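Local coordinates for ethanolamine utilization protein EutL (Clostridium perfringens E str. JGS1987, PDB 4TME) that builds, as a trimer, part of the shell of the ethanolamine-utilization microcompartment, with a pore whose opening is probably controlled allosterically by ethanolamine binding, at residues C[88-91]-C[92-96]; C[163-167]-C[168-172]. All blocks are in the same frame, centred on the assembly; numbering follows the deposited sequence.

Contact 1: C[88-91]-C[92-96]; sequences AGPS and PAEVR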
loop_
_atom_site.group_PDB
_atom_site.type_symbol
_atom_site.label_atom_id
_atom_site.label_comp_id
_atom_site.label_asym_id
_atom_site.label_seq_id
_atom_site.Cartn_x
_atom_site.Cartn_y
_atom_site.Cartn_z
ATOM N N ALA C 88 22.600 10.904 5.280
ATOM C CA ALA C 88 22.918 12.275 5.683
ATOM C C ALA C 88 24.309 12.314 6.315
ATOM O O ALA C 88 24.724 11.405 7.024
ATOM C CB ALA C 88 21.879 12.829 6.648
ATOM N N GLY C 89 25.022 13.395 6.045
ATOM C CA GLY C 89 26.350 13.566 6.596
ATOM C C GLY C 89 26.697 15.037 6.666
ATOM O O GLY C 89 25.925 15.878 6.225
ATOM N N PRO C 90 27.869 15.349 7.222
ATOM C CA PRO C 90 28.299 16.727 7.482
ATOM C C PRO C 90 28.757 17.477 6.249
ATOM O O PRO C 90 28.878 18.698 6.307
ATOM C CB PRO C 90 29.476 16.546 8.446
ATOM C CG PRO C 90 30.008 15.200 8.133
ATOM C CD PRO C 90 28.788 14.373 7.831
ATOM N N SER C 91 29.042 16.768 5.166
ATOM C CA SER C 91 29.555 17.413 3.962
ATOM C C SER C 91 29.174 16.618 2.742
ATOM O O SER C 91 28.877 15.429 2.833
ATOM C CB SER C 91 31.080 17.526 4.029
ATOM O OG SER C 91 31.649 16.224 3.948
ATOM N N PRO C 92 29.168 17.264 1.575
ATOM C CA PRO C 92 28.975 16.502 0.350
ATOM C C PRO C 92 30.023 15.410 0.167
ATOM O O PRO C 92 29.681 14.360 -0.358
ATOM C CB PRO C 92 29.091 17.577 -0.749
ATOM C CG PRO C 92 28.747 18.833 -0.083
ATOM C CD PRO C 92 29.251 18.714 1.314
ATOM N N ALA C 93 31.277 15.643 0.567
ATOM C CA ALA C 93 32.312 14.627 0.403
ATOM C C ALA C 93 31.971 13.342 1.171
ATOM O O ALA C 93 32.156 12.244 0.661
ATOM C CB ALA C 93 33.666 15.155 0.853
ATOM N N GLU C 94 31.457 13.470 2.384
ATOM C CA GLU C 94 31.122 12.273 3.149
ATOM C C GLU C 94 29.919 11.540 2.541
ATOM O O GLU C 94 29.933 10.310 2.449
ATOM C CB GLU C 94 30.854 12.612 4.619
ATOM C CG GLU C 94 32.136 12.932 5.429
ATOM C CD GLU C 94 33.165 11.793 5.478
ATOM O OE1 GLU C 94 34.368 12.080 5.730
ATOM O OE2 GLU C 94 32.789 10.615 5.296
ATOM N N VAL C 95 28.899 12.295 2.148
ATOM C CA VAL C 95 27.760 11.721 1.451
ATOM C C VAL C 95 28.218 10.968 0.208
ATOM O O VAL C 95 27.848 9.822 -0.006
ATOM C CB VAL C 95 26.752 12.794 1.075
ATOM C CG1 VAL C 95 25.708 12.244 0.115
ATOM C CG2 VAL C 95 26.109 13.337 2.343
ATOM N N ARG C 96 29.065 11.610 -0.587
ATOM C CA ARG C 96 29.587 11.017 -1.809
ATOM C C ARG C 96 30.312 9.694 -1.503
ATOM O O ARG C 96 30.131 8.693 -2.195
ATOM C CB ARG C 96 30.501 12.047 -2.474
ATOM C CG ARG C 96 31.029 11.791 -3.841
ATOM C CD ARG C 96 31.996 12.974 -4.035
ATOM N NE ARG C 96 32.562 13.203 -5.350
ATOM C CZ ARG C 96 33.528 12.477 -5.884
ATOM N NH1 ARG C 96 33.983 11.413 -5.234
ATOM N NH2 ARG C 96 34.016 12.799 -7.086
#
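Ser91 sits at the N-cap of helix 92-106 and meets Glu94 and Val95 in the first turn with both of its oxygens. The side-chain bond is the capping one: Glu94 N donates to Ser91 OG over 3.2 Å, with an N-H...O angle of 159°. OG lies between the backbone N and the carbonyl carbon of its own residue (chi1 68°), and this rotation holds the hydroxyl over the start of the helix. The backbone adds the first turn of the helix proper, since Val95 N donates to Ser91 O at 3.2 Å in an almost straight bond. Glu94 N also leans toward that carbonyl, but the bond is weak.

The van der Waals contacts are fewer, with Pro90 and Glu94 as the apolar pair: their CG atoms pass at 4.1 Å. Glu94 CG also lies 3.6 Å from Ser91 OG, so the aliphatic part of the glutamate borders the turn. A bend at chi2 (-60°) then carries the carboxylate off, and its OE2 accepts from Glu59 N. On the buried side Val95, which has two conformers, in one of them brings CG2 near Ser91 O and Gly89 N; the valine also packs on Ser35 of strand 35-41 and Ile15 of strand 10-16. Pro92, the first helical residue, touches His221, a histidine of the C-terminal tag of the second subunit.

This is a strand-to-helix turn within a BMC domain, joining strand 83-89 to helix 92-106. Pro92 has no N-H to offer, and the amides of Glu94 and Val95 are taken up by a single serine; the glutamate carboxylate near the helix N-terminus probably gains from the helix dipole.

Contact 2: C[163-167]-C[168-172]; sequences AALKA and ADVEM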
loop_
_atom_site.group_PDB
_atom_site.type_symbol
_atom_site.label_atom_id
_atom_site.label_comp_id
_atom_site.label_asym_id
_atom_site.label_seq_id
_atom_site.Cartn_x
_atom_site.Cartn_y
_atom_site.Cartn_z
ATOM N N ALA C 163 11.067 -22.230 10.955
ATOM C CA ALA C 163 12.150 -23.175 10.717
ATOM C C ALA C 163 13.505 -22.608 11.137
ATOM O O ALA C 163 14.311 -23.314 11.749
ATOM C CB ALA C 163 12.180 -23.555 9.262
ATOM N N ALA C 164 13.732 -21.339 10.801
ATOM C CA ALA C 164 15.007 -20.691 11.064
ATOM C C ALA C 164 15.222 -20.543 12.576
ATOM O O ALA C 164 16.313 -20.810 13.085
ATOM C CB ALA C 164 15.066 -19.354 10.382
ATOM N N LEU C 165 14.158 -20.149 13.292
ATOM C CA LEU C 165 14.234 -19.973 14.742
ATOM C C LEU C 165 14.502 -21.292 15.463
ATOM O O LEU C 165 15.219 -21.346 16.468
ATOM C CB LEU C 165 12.940 -19.328 15.262
ATOM C CG LEU C 165 12.760 -17.848 14.886
ATOM C CD1 LEU C 165 11.328 -17.463 15.075
ATOM C CD2 LEU C 165 13.654 -16.961 15.728
ATOM N N LYS C 166 13.919 -22.377 14.963
ATOM C CA LYS C 166 14.126 -23.676 15.567
ATOM C C LYS C 166 15.526 -24.238 15.286
ATOM O O LYS C 166 16.068 -24.997 16.092
ATOM C CB LYS C 166 13.044 -24.625 15.080
ATOM C CG LYS C 166 11.714 -24.354 15.793
ATOM C CD LYS C 166 10.547 -24.981 15.083
ATOM C CE LYS C 166 9.291 -24.931 15.959
ATOM N NZ LYS C 166 8.136 -25.444 15.203
ATOM N N ALA C 167 16.112 -23.834 14.165
ATOM C CA ALA C 167 17.359 -24.444 13.680
ATOM C C ALA C 167 18.612 -23.873 14.320
ATOM O O ALA C 167 19.670 -24.513 14.311
ATOM C CB ALA C 167 17.463 -24.280 12.179
ATOM N N ALA C 168 18.503 -22.682 14.876
ATOM C CA ALA C 168 19.687 -21.912 15.201
ATOM C C ALA C 168 19.507 -21.191 16.521
ATOM O O ALA C 168 18.390 -20.832 16.889
ATOM C CB ALA C 168 19.974 -20.921 14.079
ATOM N N ASP C 169 20.614 -20.970 17.217
ATOM C CA ASP C 169 20.601 -20.231 18.471
ATOM C C ASP C 169 20.542 -18.738 18.184
ATOM O O ASP C 169 21.534 -18.012 18.358
ATOM C CB ASP C 169 21.842 -20.569 19.314
ATOM C CG ASP C 169 21.723 -20.081 20.751
ATOM O OD1 ASP C 169 20.618 -19.653 21.141
ATOM O OD2 ASP C 169 22.732 -20.139 21.496
ATOM N N VAL C 170 19.377 -18.294 17.723
ATOM C CA VAL C 170 19.151 -16.900 17.347
ATOM C C VAL C 170 17.944 -16.284 18.059
ATOM O O VAL C 170 17.035 -16.997 18.517
ATOM C CB VAL C 170 18.947 -16.764 15.821
ATOM C CG1 VAL C 170 20.244 -17.122 15.088
ATOM C CG2 VAL C 170 17.781 -17.620 15.349
ATOM N N GLU C 171 17.964 -14.956 18.163
ATOM C CA GLU C 171 16.917 -14.170 18.803
ATOM C C GLU C 171 16.211 -13.308 17.781
ATOM O O GLU C 171 16.830 -12.777 16.862
ATOM C CB GLU C 171 17.485 -13.255 19.886
ATOM C CG GLU C 171 18.294 -13.950 20.965
ATOM C CD GLU C 171 18.832 -12.966 21.984
ATOM O OE1 GLU C 171 19.925 -12.393 21.750
ATOM O OE2 GLU C 171 18.152 -12.756 23.010
ATOM N N MET C 172 14.909 -13.158 17.965
ATOM C CA MET C 172 14.091 -12.274 17.165
ATOM C C MET C 172 14.408 -10.822 17.527
ATOM O O MET C 172 14.394 -10.464 18.712
ATOM C CB MET C 172 12.615 -12.612 17.414
ATOM C CG MET C 172 11.607 -11.640 16.862
ATOM S SD MET C 172 11.716 -11.515 15.091
ATOM C CE MET C 172 10.769 -12.917 14.468
#
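Two carbonyl oxygens face each other where the helix gives out: Leu165 O and Ala168 O stand 3.2 Å apart, both acceptors, with no hydrogen bond possible between them. The crowding follows from the backbone at Ala168, the first residue to leave helical angles (phi/psi -141°/151°), which swings the chain away from the axis of helix 154-167. Ala164 O approaches Ala168 N to 3.4 Å, while Ala167 N makes weak bonds to Ala163 O and Ala164 O. An inverse gamma turn centred on Asp169 follows, its Val170 N to Ala168 O bond (2.8 Å) again weak, and the chain then enters strand 171-176.

Side chains meet across this exit mainly through one apolar pair. Leu165 CD2 touches Val170 CG2 at 4.2 Å, the two side chains crossing at about a right angle. With chi1 at -66°, Val170 places CG2 between its backbone N and carbonyl carbon, where the same methyl also comes 4.2 Å from Ala164 O. Both residues rest on Leu189 of strand 185-191, and Val170 and Ala168 also lie against helix 193-212. The Lys166 amine forms a salt bridge with Asp162 and a hydrogen bond to Ser17 O of the third subunit.

In this helix-to-strand connection of the second BMC domain the close carbonyl pair, with no proton between its oxygens, is probably mildly unfavourable, while buried Leu165 and Val170 close the apolar side of the turn against Leu189.

How the contacts relate
Contacts 1 and 2 are connections that run in opposite order, strand into helix at 88-96 and helix into strand at 163-172, one in each BMC domain range of the chain. They lie on opposite sides of the chain's centre, with centres 38 Å apart and nearest atoms about 26 Å apart, so neither touches the other. Each has a different neighbour in the trimer: the C-terminal segment of the second subunit, partly its tag, at contact 1, and the third subunit at contact 2. None of their residues belongs to the ethanolamine pockets, which are lined by residues such as Asp44, Asp45 and Phe184; strand 171-176, which contact 2 enters, does end at pocket residue Phe176.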